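PDB 4OY6: putative secreted cellulose-binding protein from Streptomyces coelicolor, which probably cleaves cellulose oxidatively as a copper-dependent lytic polysaccharide monooxygenase of family AA10. Local coordinates for residues T95-V100 with P152-G157; K101-A106 with S146-I151; F113-T118 with V164-Q169. One frame throughout, in Å; residues are numbered along the deposited sequence. Where two conformers were deposited one is given.

Interaction 1: T95-V100 with P152-G157; sequences TDDFTV and PVSTSG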
ATOM      1  N   THR A  95       8.707  13.084  -5.762  1.00  9.43           N
ATOM      2  CA  THR A  95       9.747  13.974  -5.299  1.00 10.42           C
ATOM      3  C   THR A  95      10.012  13.689  -3.821  1.00  9.50           C
ATOM      4  O   THR A  95       9.274  12.938  -3.167  1.00  9.71           O
ATOM      5  CB  THR A  95       9.343  15.454  -5.543  1.00 11.94           C
ATOM      6  OG1 THR A  95       7.991  15.687  -5.082  1.00 14.41           O
ATOM      7  CG2 THR A  95       9.407  15.740  -7.032  1.00 15.56           C
ATOM      8  N   ASP A  96      11.077  14.277  -3.279  1.00  9.30           N
ATOM      9  CA  ASP A  96      11.463  13.987  -1.894  1.00  8.86           C
ATOM     10  C   ASP A  96      10.338  14.323  -0.905  1.00  8.10           C
ATOM     11  O   ASP A  96      10.160  13.606   0.102  1.00  8.76           O
ATOM     12  CB  ASP A  96      12.708  14.766  -1.494  1.00  8.94           C
ATOM     13  CG  ASP A  96      14.003  14.276  -2.106  1.00 10.14           C
ATOM     14  OD1 ASP A  96      14.025  13.301  -2.857  1.00 11.51           O
ATOM     15  OD2 ASP A  96      15.023  14.950  -1.787  1.00 10.73           O
ATOM     16  N   ASP A  97       9.635  15.412  -1.184  1.00  8.46           N
ATOM     17  CA  ASP A  97       8.419  15.775  -0.481  1.00  8.99           C
ATOM     18  C   ASP A  97       7.259  15.363  -1.378  1.00  9.60           C
ATOM     19  O   ASP A  97       7.196  15.769  -2.544  1.00 10.81           O
ATOM     20  CB  ASP A  97       8.324  17.287  -0.221  1.00  9.03           C
ATOM     21  CG  ASP A  97       9.479  17.831   0.574  1.00 11.38           C
ATOM     22  OD1 ASP A  97      10.062  17.106   1.384  1.00  9.97           O
ATOM     23  OD2 ASP A  97       9.760  19.021   0.388  1.00 16.53           O
ATOM     24  N   PHE A  98       6.342  14.571  -0.852  1.00  8.61           N
ATOM     25  CA  PHE A  98       5.225  14.079  -1.646  1.00  8.83           C
ATOM     26  C   PHE A  98       4.029  13.907  -0.728  1.00  8.53           C
ATOM     27  O   PHE A  98       4.150  13.784   0.495  1.00  9.90           O
ATOM     28  CB  PHE A  98       5.579  12.766  -2.370  1.00  9.12           C
ATOM     29  CG  PHE A  98       5.901  11.624  -1.457  1.00  9.55           C
ATOM     30  CD1 PHE A  98       7.177  11.471  -0.933  1.00 10.37           C
ATOM     31  CD2 PHE A  98       4.939  10.677  -1.112  1.00 10.25           C
ATOM     32  CE1 PHE A  98       7.482  10.413  -0.068  1.00 11.33           C
ATOM     33  CE2 PHE A  98       5.254   9.623  -0.279  1.00 10.96           C
ATOM     34  CZ  PHE A  98       6.516   9.501   0.257  1.00 11.32           C
ATOM     35  N   THR A  99       2.855  13.947  -1.334  1.00  8.90           N
ATOM     36  CA  THR A  99       1.608  13.791  -0.595  1.00  9.40           C
ATOM     37  C   THR A  99       1.065  12.391  -0.759  1.00  9.05           C
ATOM     38  O   THR A  99       0.908  11.913  -1.871  1.00 12.82           O
ATOM     39  CB  THR A  99       0.566  14.801  -1.087  1.00 12.65           C
ATOM     40  OG1 THR A  99       1.071  16.124  -0.903  1.00 17.66           O
ATOM     41  CG2 THR A  99      -0.746  14.671  -0.337  1.00 15.29           C
ATOM     42  N   VAL A 100       0.788  11.735   0.348  1.00  7.88           N
ATOM     43  CA  VAL A 100       0.048  10.484   0.338  1.00  8.61           C
ATOM     44  C   VAL A 100      -1.427  10.837   0.403  1.00  8.76           C
ATOM     45  O   VAL A 100      -1.886  11.473   1.376  1.00 10.03           O
ATOM     46  CB  VAL A 100       0.466   9.571   1.504  1.00  8.80           C
ATOM     47  CG1 VAL A 100      -0.425   8.344   1.555  1.00 10.11           C
ATOM     48  CG2 VAL A 100       1.933   9.192   1.365  1.00  9.76           C
ATOM     49  N   PRO A 152       1.090  15.134   4.093  1.00  9.37           N
ATOM     50  CA  PRO A 152       2.269  15.736   3.451  1.00  9.60           C
ATOM     51  C   PRO A 152       3.519  15.136   4.044  1.00  9.70           C
ATOM     52  O   PRO A 152       3.850  15.396   5.195  1.00 12.74           O
ATOM     53  CB  PRO A 152       2.140  17.212   3.778  1.00 13.28           C
ATOM     54  CG  PRO A 152       1.366  17.238   5.060  1.00 15.94           C
ATOM     55  CD  PRO A 152       0.507  16.012   5.120  1.00 12.66           C
ATOM     56  N   VAL A 153       4.192  14.292   3.278  1.00  8.38           N
ATOM     57  CA  VAL A 153       5.401  13.587   3.704  1.00  9.41           C
ATOM     58  C   VAL A 153       6.629  14.338   3.218  1.00  8.46           C
ATOM     59  O   VAL A 153       6.653  14.840   2.092  1.00  9.99           O
ATOM     60  CB  VAL A 153       5.397  12.115   3.165  1.00 10.78           C
ATOM     61  CG1 VAL A 153       6.688  11.372   3.530  1.00 13.06           C
ATOM     62  CG2 VAL A 153       4.207  11.353   3.727  1.00 12.53           C
ATOM     63  N   SER A 154       7.658  14.380   4.046  1.00  8.05           N
ATOM     64  CA  SER A 154       8.930  14.972   3.664  1.00  8.39           C
ATOM     65  C   SER A 154      10.034  13.995   3.974  1.00  8.06           C
ATOM     66  O   SER A 154      10.200  13.552   5.123  1.00  9.19           O
ATOM     67  CB  SER A 154       9.180  16.261   4.442  1.00  9.68           C
ATOM     68  OG  SER A 154      10.430  16.839   4.104  1.00  9.21           O
ATOM     69  N   THR A 155      10.841  13.688   2.955  1.00  8.06           N
ATOM     70  CA  THR A 155      12.009  12.833   3.104  1.00  7.73           C
ATOM     71  C   THR A 155      13.213  13.525   2.483  1.00  7.96           C
ATOM     72  O   THR A 155      13.054  14.436   1.672  1.00  8.24           O
ATOM     73  CB  THR A 155      11.833  11.449   2.425  1.00  8.15           C
ATOM     74  OG1 THR A 155      11.878  11.597   1.001  1.00  8.13           O
ATOM     75  CG2 THR A 155      10.524  10.781   2.867  1.00  9.93           C
ATOM     76  N   SER A 156      14.397  13.073   2.871  1.00  8.09           N
ATOM     77  CA  SER A 156      15.637  13.470   2.220  1.00  8.22           C
ATOM     78  C   SER A 156      16.590  12.290   2.233  1.00  9.22           C
ATOM     79  O   SER A 156      16.570  11.492   3.154  1.00 10.92           O
ATOM     80  CB  SER A 156      16.275  14.677   2.924  1.00  8.79           C
ATOM     81  OG  SER A 156      15.431  15.807   2.937  1.00  8.44           O
ATOM     82  N   GLY A 157      17.427  12.190   1.207  1.00  9.39           N
ATOM     83  CA  GLY A 157      18.412  11.124   1.124  1.00 10.88           C
ATOM     84  C   GLY A 157      17.907   9.788   0.629  1.00 10.99           C
ATOM     85  O   GLY A 157      18.639   8.798   0.676  1.00 15.51           O
TER
HETATM   86  O   HOH W   1      17.452  13.837  -1.100  1.00 15.49           O
HETATM   87  O   HOH W   2      12.699  17.069   1.400  1.00  9.09           O
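Val153 lays its CB over one face of the Phe98 ring, 4.2 Å from the ring centroid and 13° off the ring normal, a CH-pi contact displaced toward the rim. Its CG1 branch runs on to the far end of the ring and meets Phe98 CZ at 3.8 Å. The ring gets there because Phe98 CG sits between the backbone N and the carbonyl carbon (chi1 62°), which turns the phenyl across to the neighbouring strand. The other branch of Val153, CG2, touches Val100 CG2 at 3.9 Å, so both methyls of the valine are in use.

Phe98 and Val153 also exchange two backbone hydrogen bonds as an antiparallel hydrogen-bonded pair. Next along, Asp97 faces Ser154 on the exposed side of the sheet. There Ser154 OG donates to Asp97 OD1 at 2.8 Å, meeting it from above the carboxylate plane. A water gives one hydrogen to the same OD1 at 2.6 Å and another to Thr155 O at 2.7 Å, bridging the segments.

Just before strand 97-104 begins and just after 148-154 ends, Asp96 O is gripped twice by Thr155. The hydroxyl OG1 reaches it at 2.8 Å in the carbonyl plane, on a lone pair, while the amide N comes at 2.9 Å from above that plane. Val137 and Val164 pack on the buried side, against Val153 and Phe98 respectively. Both strands belong, with strand 2-6, to a three-stranded antiparallel sheet whose apolar face packs on the other sheet, as in the immunoglobulin-like beta-sandwich of LPMOs.

Interaction 2: K101-A106 with S146-I151; sequences KLHDQA and SQNYEI. With NA (sodium ion), chain L; ZN (zinc ion), chain H.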
ATOM      1  N   LYS A 101      -2.152  10.454  -0.651  1.00  8.18           N
ATOM      2  CA  LYS A 101      -3.576  10.755  -0.761  0.50  8.94           C
ATOM      3  C   LYS A 101      -4.361   9.472  -0.688  1.00  8.92           C
ATOM      4  O   LYS A 101      -4.149   8.552  -1.464  1.00  8.98           O
ATOM      5  CB  LYS A 101      -3.912  11.491  -2.055  0.50  9.98           C
ATOM      6  CG  LYS A 101      -5.394  11.836  -2.152  0.50 10.96           C
ATOM      7  CD  LYS A 101      -5.685  12.567  -3.446  0.50 14.24           C
ATOM      8  CE  LYS A 101      -7.166  12.811  -3.627  0.50 18.12           C
ATOM      9  NZ  LYS A 101      -7.422  13.643  -4.831  0.50 22.64           N
ATOM     10  N   LEU A 102      -5.267   9.437   0.270  1.00  9.45           N
ATOM     11  CA  LEU A 102      -6.196   8.356   0.410  1.00  9.94           C
ATOM     12  C   LEU A 102      -7.609   8.778   0.053  1.00 10.28           C
ATOM     13  O   LEU A 102      -8.050   9.882   0.385  1.00 13.93           O
ATOM     14  CB  LEU A 102      -6.250   7.830   1.825  1.00 12.56           C
ATOM     15  CG  LEU A 102      -4.988   7.173   2.317  1.00 13.62           C
ATOM     16  CD1 LEU A 102      -4.150   8.177   3.085  1.00 15.02           C
ATOM     17  CD2 LEU A 102      -5.346   5.938   3.142  1.00 13.38           C
ATOM     18  N   HIS A 103      -8.326   7.879  -0.610  1.00  9.78           N
ATOM     19  CA  HIS A 103      -9.734   8.074  -0.879  1.00 10.26           C
ATOM     20  C   HIS A 103     -10.478   7.096  -0.004  1.00 10.18           C
ATOM     21  O   HIS A 103     -10.148   5.914   0.011  1.00 10.36           O
ATOM     22  CB  HIS A 103     -10.052   7.806  -2.354  1.00 12.10           C
ATOM     23  CG  HIS A 103     -11.473   8.078  -2.694  1.00 14.49           C
ATOM     24  ND1 HIS A 103     -11.957   9.358  -2.822  1.00 15.48           N
ATOM     25  CD2 HIS A 103     -12.520   7.259  -2.906  1.00 19.02           C
ATOM     26  CE1 HIS A 103     -13.248   9.316  -3.086  1.00 16.69           C
ATOM     27  NE2 HIS A 103     -13.608   8.057  -3.156  1.00 20.26           N
ATOM     28  N   ASP A 104     -11.496   7.607   0.679  1.00 10.25           N
ATOM     29  CA  ASP A 104     -12.338   6.851   1.612  1.00 10.12           C
ATOM     30  C   ASP A 104     -13.793   6.974   1.209  1.00 11.52           C
ATOM     31  O   ASP A 104     -14.355   8.058   1.268  1.00 15.58           O
ATOM     32  CB  ASP A 104     -12.126   7.374   3.045  1.00 11.54           C
ATOM     33  CG  ASP A 104     -12.957   6.660   4.094  1.00 11.71           C
ATOM     34  OD1 ASP A 104     -13.640   5.660   3.767  1.00 11.76           O
ATOM     35  OD2 ASP A 104     -12.886   7.126   5.256  1.00 12.13           O
ATOM     36  N   GLN A 105     -14.386   5.856   0.817  1.00 11.78           N
ATOM     37  CA  GLN A 105     -15.777   5.821   0.383  1.00 15.02           C
ATOM     38  C   GLN A 105     -16.773   6.144   1.508  1.00 15.98           C
ATOM     39  O   GLN A 105     -17.906   6.496   1.241  1.00 24.29           O
ATOM     40  CB  GLN A 105     -16.117   4.439  -0.225  1.00 16.79           C
ATOM     41  CG  GLN A 105     -15.228   3.974  -1.390  1.00 21.09           C
ATOM     42  CD  GLN A 105     -15.263   4.842  -2.643  1.00 25.07           C
ATOM     43  OE1 GLN A 105     -15.322   6.067  -2.588  1.00 33.11           O
ATOM     44  NE2 GLN A 105     -15.194   4.190  -3.794  1.00 40.42           N
ATOM     45  N   ALA A 106     -16.344   5.990   2.749  1.00 12.56           N
ATOM     46  CA  ALA A 106     -17.227   6.043   3.915  1.00 13.03           C
ATOM     47  C   ALA A 106     -16.980   7.243   4.852  1.00 13.99           C
ATOM     48  O   ALA A 106     -17.724   7.423   5.809  1.00 16.13           O
ATOM     49  CB  ALA A 106     -17.097   4.752   4.701  1.00 14.30           C
ATOM     50  N   SER A 146     -13.862  12.529   6.071  1.00 15.36           N
ATOM     51  CA  SER A 146     -13.744  13.136   4.754  1.00 14.04           C
ATOM     52  C   SER A 146     -13.647  12.019   3.728  1.00 13.32           C
ATOM     53  O   SER A 146     -13.271  10.905   4.069  1.00 14.00           O
ATOM     54  CB  SER A 146     -12.484  14.010   4.670  1.00 15.22           C
ATOM     55  OG  SER A 146     -12.417  14.702   3.435  1.00 17.94           O
ATOM     56  N   GLN A 147     -13.993  12.332   2.483  1.00 14.72           N
ATOM     57  CA  GLN A 147     -13.803  11.384   1.397  1.00 13.71           C
ATOM     58  C   GLN A 147     -12.354  11.280   0.929  1.00 12.24           C
ATOM     59  O   GLN A 147     -12.013  10.338   0.218  1.00 13.25           O
ATOM     60  CB  GLN A 147     -14.703  11.709   0.218  1.00 17.89           C
ATOM     61  CG  GLN A 147     -16.148  11.316   0.459  1.00 23.26           C
ATOM     62  CD  GLN A 147     -16.779  10.863  -0.831  1.00 34.17           C
ATOM     63  OE1 GLN A 147     -16.964  11.665  -1.740  1.00 49.69           O
ATOM     64  NE2 GLN A 147     -17.066   9.567  -0.943  1.00 46.33           N
ATOM     65  N   ASN A 148     -11.516  12.248   1.309  1.00 12.60           N
ATOM     66  CA  ASN A 148     -10.107  12.197   0.978  1.00 12.53           C
ATOM     67  C   ASN A 148      -9.286  12.659   2.176  1.00 12.39           C
ATOM     68  O   ASN A 148      -9.691  13.578   2.876  1.00 14.79           O
ATOM     69  CB  ASN A 148      -9.823  13.068  -0.252  1.00 15.05           C
ATOM     70  CG  ASN A 148     -10.590  12.600  -1.464  1.00 16.56           C
ATOM     71  OD1 ASN A 148     -10.191  11.637  -2.135  1.00 17.05           O
ATOM     72  ND2 ASN A 148     -11.725  13.243  -1.737  1.00 18.48           N
ATOM     73  N   TYR A 149      -8.134  12.030   2.370  1.00 11.00           N
ATOM     74  CA  TYR A 149      -7.151  12.450   3.376  1.00 10.62           C
ATOM     75  C   TYR A 149      -5.822  12.663   2.669  1.00 10.53           C
ATOM     76  O   TYR A 149      -5.427  11.838   1.833  1.00 11.91           O
ATOM     77  CB  TYR A 149      -6.978  11.395   4.493  1.00 11.08           C
ATOM     78  CG  TYR A 149      -8.285  10.846   5.015  1.00 11.37           C
ATOM     79  CD1 TYR A 149      -9.155  11.635   5.753  1.00 11.92           C
ATOM     80  CD2 TYR A 149      -8.665   9.551   4.747  1.00 10.76           C
ATOM     81  CE1 TYR A 149     -10.373  11.133   6.184  1.00 11.94           C
ATOM     82  CE2 TYR A 149      -9.862   9.040   5.194  1.00 11.32           C
ATOM     83  CZ  TYR A 149     -10.729   9.836   5.899  1.00 11.05           C
ATOM     84  OH  TYR A 149     -11.951   9.344   6.319  1.00 12.83           O
ATOM     85  N   GLU A 150      -5.114  13.722   3.027  1.00 10.74           N
ATOM     86  CA  GLU A 150      -3.790  13.987   2.502  1.00 10.55           C
ATOM     87  C   GLU A 150      -2.766  14.076   3.631  1.00 10.04           C
ATOM     88  O   GLU A 150      -2.998  14.779   4.642  1.00 12.59           O
ATOM     89  CB  GLU A 150      -3.771  15.292   1.698  1.00 13.33           C
ATOM     90  CG  GLU A 150      -4.580  15.214   0.425  1.00 16.66           C
ATOM     91  CD  GLU A 150      -4.379  16.374  -0.521  1.00 23.97           C
ATOM     92  OE1 GLU A 150      -3.623  17.311  -0.218  1.00 31.20           O
ATOM     93  OE2 GLU A 150      -4.987  16.334  -1.603  1.00 32.39           O
ATOM     94  N   ILE A 151      -1.675  13.341   3.475  1.00  9.86           N
ATOM     95  CA  ILE A 151      -0.570  13.356   4.419  1.00 10.08           C
ATOM     96  C   ILE A 151       0.650  13.932   3.700  1.00  9.17           C
ATOM     97  O   ILE A 151       1.171  13.303   2.783  1.00  9.83           O
ATOM     98  CB  ILE A 151      -0.191  11.967   4.950  1.00 11.27           C
ATOM     99  CG1 ILE A 151      -1.399  11.234   5.529  1.00 14.17           C
ATOM    100  CG2 ILE A 151       0.909  12.102   5.995  1.00 11.88           C
ATOM    101  CD1 ILE A 151      -1.518   9.816   5.094  1.00 20.70           C
TER
HETATM  102 NA    NA L 311     -10.982  10.871  -3.737  1.00 20.07          NA
HETATM  103 ZN    ZN H 307     -15.376   7.520  -3.755  0.50 25.05          ZN
HETATM  104  O   HOH W   3      -9.388  10.425  -4.959  1.00 28.69           O
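Gln147 starts the pairing with its carbonyl: Gln147 O accepts from Asp104 N at 2.8 Å in an almost straight bond (176° at the hydrogen). Asn148 comes next, opposite His103. Its OD1 binds an ion modelled as sodium at 1.9 Å, and His103 ND1 binds the same ion at 2.0 Å, with ring and amide planes 48° apart and a water as a further ligand; such short bonds leave the ion's identity doubtful. The other ring nitrogen, His103 NE2, holds a zinc ion at 1.9 Å together with Gln105 OE1, so one imidazole bridges two metals and is fixed in its rotation.

Tyr149, pointing to the buried face, exchanges backbone hydrogen bonds with Leu102 and carries the link to the copper centre. Its OH donates to Asp104 OD2 at 2.6 Å, on the anti lone pair of that carboxylate oxygen, which lies at the ring edge and in the ring plane. Asp104 CG stands anti to the backbone N (chi1 180°), bringing the carboxylate to the tyrosine. OD2 also takes His108 N, and OD1 takes His1 N and Ala106 N, the latter closing an Asx turn. His1 and His108 bind the copper as the histidine brace of LPMOs, making Asp104 a second-shell residue positioned by the tyrosine. Ile151 CD1 touches Leu102 CD1 at 3.7 Å.

Interaction 3: F113-T118 with V164-Q169; sequences FLVYVT and VYTIWQ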
ATOM      1  N   PHE A 113      -2.476   8.276  10.949  1.00  9.27           N
ATOM      2  CA  PHE A 113      -1.741   7.549   9.922  1.00  8.77           C
ATOM      3  C   PHE A 113      -0.304   7.390  10.368  1.00  9.00           C
ATOM      4  O   PHE A 113       0.282   8.286  10.966  1.00 10.45           O
ATOM      5  CB  PHE A 113      -1.734   8.307   8.586  1.00  9.25           C
ATOM      6  CG  PHE A 113      -3.103   8.531   7.998  1.00  8.99           C
ATOM      7  CD1 PHE A 113      -3.699   7.562   7.229  1.00  9.67           C
ATOM      8  CD2 PHE A 113      -3.786   9.722   8.196  1.00  9.79           C
ATOM      9  CE1 PHE A 113      -4.946   7.764   6.670  1.00 10.02           C
ATOM     10  CE2 PHE A 113      -5.042   9.932   7.635  1.00 10.36           C
ATOM     11  CZ  PHE A 113      -5.622   8.946   6.878  1.00  9.86           C
ATOM     12  N   LEU A 114       0.261   6.232  10.058  1.00  8.09           N
ATOM     13  CA  LEU A 114       1.711   5.993  10.138  1.00  8.91           C
ATOM     14  C   LEU A 114       2.195   5.810   8.713  1.00  8.74           C
ATOM     15  O   LEU A 114       1.593   5.073   7.936  1.00 11.76           O
ATOM     16  CB  LEU A 114       2.037   4.745  10.950  1.00 11.54           C
ATOM     17  CG  LEU A 114       1.397   4.645  12.318  1.00 14.05           C
ATOM     18  CD1 LEU A 114       1.727   3.291  12.940  1.00 16.50           C
ATOM     19  CD2 LEU A 114       1.762   5.799  13.229  1.00 18.22           C
ATOM     20  N   VAL A 115       3.307   6.455   8.370  1.00  8.14           N
ATOM     21  CA  VAL A 115       3.872   6.279   7.043  1.00  7.81           C
ATOM     22  C   VAL A 115       5.337   5.889   7.211  1.00  7.12           C
ATOM     23  O   VAL A 115       6.087   6.538   7.930  1.00  7.73           O
ATOM     24  CB  VAL A 115       3.776   7.560   6.184  1.00  8.48           C
ATOM     25  CG1 VAL A 115       4.259   7.274   4.776  1.00  9.20           C
ATOM     26  CG2 VAL A 115       2.362   8.118   6.171  1.00 10.39           C
ATOM     27  N   TYR A 116       5.699   4.809   6.532  1.00  7.89           N
ATOM     28  CA  TYR A 116       7.049   4.297   6.486  1.00  7.64           C
ATOM     29  C   TYR A 116       7.543   4.276   5.049  1.00  7.52           C
ATOM     30  O   TYR A 116       6.764   4.255   4.112  1.00  8.13           O
ATOM     31  CB  TYR A 116       7.133   2.860   7.020  1.00  8.34           C
ATOM     32  CG  TYR A 116       6.620   2.659   8.418  1.00  9.50           C
ATOM     33  CD1 TYR A 116       5.255   2.463   8.654  1.00 10.65           C
ATOM     34  CD2 TYR A 116       7.468   2.694   9.516  1.00 10.76           C
ATOM     35  CE1 TYR A 116       4.773   2.280   9.925  1.00 14.17           C
ATOM     36  CE2 TYR A 116       6.987   2.513  10.807  1.00 12.84           C
ATOM     37  CZ  TYR A 116       5.640   2.297  10.997  1.00 14.80           C
ATOM     38  OH  TYR A 116       5.166   2.127  12.259  1.00 19.66           O
ATOM     39  N   VAL A 117       8.856   4.233   4.891  1.00  8.12           N
ATOM     40  CA  VAL A 117       9.462   3.966   3.584  0.50  8.23           C
ATOM     41  C   VAL A 117      10.566   2.937   3.780  1.00  9.06           C
ATOM     42  O   VAL A 117      11.234   2.904   4.818  1.00 10.84           O
ATOM     43  CB  VAL A 117      10.009   5.251   2.888  0.50  8.77           C
ATOM     44  CG1 VAL A 117      10.597   4.921   1.526  0.50  8.49           C
ATOM     45  CG2 VAL A 117       8.924   6.315   2.710  0.50  8.54           C
ATOM     46  N   THR A 118      10.783   2.095   2.789  1.00  8.42           N
ATOM     47  CA  THR A 118      11.903   1.155   2.841  1.00  8.98           C
ATOM     48  C   THR A 118      13.224   1.923   2.903  1.00  9.25           C
ATOM     49  O   THR A 118      13.406   2.973   2.271  1.00 10.30           O
ATOM     50  CB  THR A 118      11.883   0.181   1.657  1.00  9.38           C
ATOM     51  OG1 THR A 118      11.808   0.917   0.437  1.00  9.57           O
ATOM     52  CG2 THR A 118      10.704  -0.762   1.770  1.00  9.98           C
ATOM     53  N   VAL A 164       6.563   2.688  -0.061  1.00  6.26           N
ATOM     54  CA  VAL A 164       5.927   3.462   0.993  1.00  6.84           C
ATOM     55  C   VAL A 164       4.881   2.541   1.629  1.00  6.15           C
ATOM     56  O   VAL A 164       4.130   1.872   0.928  1.00  7.25           O
ATOM     57  CB  VAL A 164       5.272   4.736   0.458  1.00  7.52           C
ATOM     58  CG1 VAL A 164       4.533   5.476   1.552  1.00  7.69           C
ATOM     59  CG2 VAL A 164       6.281   5.632  -0.223  1.00  9.75           C
ATOM     60  N   TYR A 165       4.869   2.487   2.960  1.00  6.83           N
ATOM     61  CA  TYR A 165       3.889   1.695   3.689  1.00  6.76           C
ATOM     62  C   TYR A 165       3.074   2.648   4.549  1.00  6.54           C
ATOM     63  O   TYR A 165       3.598   3.253   5.474  1.00  7.55           O
ATOM     64  CB  TYR A 165       4.568   0.646   4.544  1.00  7.29           C
ATOM     65  CG  TYR A 165       3.689  -0.466   5.077  1.00  7.24           C
ATOM     66  CD1 TYR A 165       2.865  -1.198   4.234  1.00  7.34           C
ATOM     67  CD2 TYR A 165       3.751  -0.888   6.412  1.00  7.42           C
ATOM     68  CE1 TYR A 165       2.146  -2.297   4.687  1.00  7.71           C
ATOM     69  CE2 TYR A 165       3.042  -1.974   6.871  1.00  7.82           C
ATOM     70  CZ  TYR A 165       2.244  -2.684   5.992  1.00  7.48           C
ATOM     71  OH  TYR A 165       1.593  -3.796   6.474  1.00  8.57           O
ATOM     72  N   THR A 166       1.798   2.775   4.203  1.00  6.20           N
ATOM     73  CA  THR A 166       0.888   3.650   4.891  1.00  6.78           C
ATOM     74  C   THR A 166      -0.100   2.819   5.692  1.00  6.45           C
ATOM     75  O   THR A 166      -0.738   1.915   5.162  1.00  7.61           O
ATOM     76  CB  THR A 166       0.104   4.529   3.886  1.00  7.28           C
ATOM     77  OG1 THR A 166       1.005   5.335   3.133  1.00  7.88           O
ATOM     78  CG2 THR A 166      -0.894   5.412   4.588  1.00  8.01           C
ATOM     79  N   ILE A 167      -0.175   3.126   6.981  1.00  6.86           N
ATOM     80  CA  ILE A 167      -1.102   2.469   7.896  1.00  7.67           C
ATOM     81  C   ILE A 167      -2.150   3.489   8.321  1.00  6.81           C
ATOM     82  O   ILE A 167      -1.818   4.512   8.911  1.00  8.52           O
ATOM     83  CB  ILE A 167      -0.371   1.870   9.114  1.00  8.72           C
ATOM     84  CG1 ILE A 167       0.740   0.917   8.650  1.00  9.07           C
ATOM     85  CG2 ILE A 167      -1.362   1.165  10.021  1.00  9.35           C
ATOM     86  CD1 ILE A 167       1.527   0.251   9.741  1.00 10.91           C
ATOM     87  N   TRP A 168      -3.402   3.200   7.987  1.00  7.14           N
ATOM     88  CA  TRP A 168      -4.549   4.052   8.291  1.00  7.22           C
ATOM     89  C   TRP A 168      -5.344   3.395   9.403  1.00  8.10           C
ATOM     90  O   TRP A 168      -5.939   2.342   9.191  1.00  8.70           O
ATOM     91  CB  TRP A 168      -5.410   4.227   7.048  1.00  7.50           C
ATOM     92  CG  TRP A 168      -6.776   4.821   7.219  1.00  8.03           C
ATOM     93  CD1 TRP A 168      -7.235   5.632   8.218  1.00  9.01           C
ATOM     94  CD2 TRP A 168      -7.863   4.634   6.315  1.00  8.35           C
ATOM     95  NE1 TRP A 168      -8.556   5.942   7.986  1.00 10.03           N
ATOM     96  CE2 TRP A 168      -8.961   5.347   6.820  1.00  9.17           C
ATOM     97  CE3 TRP A 168      -8.012   3.907   5.122  1.00  9.48           C
ATOM     98  CZ2 TRP A 168     -10.202   5.346   6.175  1.00 10.89           C
ATOM     99  CZ3 TRP A 168      -9.220   3.915   4.485  1.00 10.76           C
ATOM    100  CH2 TRP A 168     -10.311   4.614   5.020  1.00 10.50           C
ATOM    101  N   GLN A 169      -5.358   4.011  10.578  1.00  8.77           N
ATOM    102  CA  GLN A 169      -6.200   3.560  11.674  1.00  9.28           C
ATOM    103  C   GLN A 169      -7.509   4.344  11.584  1.00  9.26           C
ATOM    104  O   GLN A 169      -7.518   5.554  11.825  1.00 10.53           O
ATOM    105  CB  GLN A 169      -5.523   3.795  13.028  1.00  9.78           C
ATOM    106  CG  GLN A 169      -6.361   3.353  14.209  1.00 11.03           C
ATOM    107  CD  GLN A 169      -6.512   1.865  14.285  1.00 11.44           C
ATOM    108  OE1 GLN A 169      -5.643   1.099  13.858  1.00 11.35           O
ATOM    109  NE2 GLN A 169      -7.613   1.434  14.903  1.00 12.03           N
TER
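Strands 113-118 and 164-169 run antiparallel, their axes approaching to 4.5 Å with 164° between directions, a slight twist. Leu114 with Ile167 and Tyr116 with Tyr165 are the hydrogen-bonded pairs, each closed by two N-H to O bonds; that from Ile167 N to Leu114 O is 2.8 Å long and nearly straight. Between and beyond them lie the non-hydrogen-bonded pairs Phe113 with Trp168, Val115 with Thr166 and Val117 with Val164.

These last pairs share the face turned to the protein's second sheet. Phe113 and Trp168 lie side by side, with Phe113 CE1 against Trp168 CD1 at 3.5 Å. The phenyl and the five-membered ring have centroids 4.9 Å apart and planes inclined by 31°, an oblique meeting. Trp168 CG stands anti to its own N (chi1 167°), which carries the indole on past the phenyl, where NE1 donates to Gly109 O. An alanine at Phe113 removes the phenyl from beside Trp168 CB, CG and CD1, which would probably open a gap there and leave the indole less firmly held. Farther along, Val164 is wedged between two valines: its CG1 touches Val115 CG1 at 3.7 Å and its CG2 meets Val117 CG2 at 4.0 Å.

On the reverse face, Tyr116 CE1 leans across to Ile167 CD1 at 3.8 Å, and Leu114 CB faces Ile167 CB. Tyr165 turns its hydroxyl to Leu69 O.

The pair lies in the interior of its sheet: strand 134-139 bonds along the outer side of 113-118, strand 175-184 pairs with 161-170, and strand 97-104 packs over the valine face through Phe98 and Val100.

Overall arrangement
Interactions 1 and 2 are successive parts of one antiparallel ribbon, strands 97-104 and 148-154, joined by a probable hydrogen bond from Ile151 N to Val100 O at 2.8 Å; their centres are 18 Å apart. Interaction 3 belongs to the opposing sheet and packs against both. Val164 CG2 meets Phe98 CZ at 3.9 Å, and Ile151 CD1 reaches Phe113 CG at 3.5 Å. Nearer the active site, Trp168 CZ2 lies 3.3 Å from Asp104 OD2. The side chains of Asp104 and Trp168 are about 5 and 6 Å from the copper, so interactions 2 and 3 converge beneath the histidine brace, while interaction 1 lies farther along the same strand pair, away from the copper.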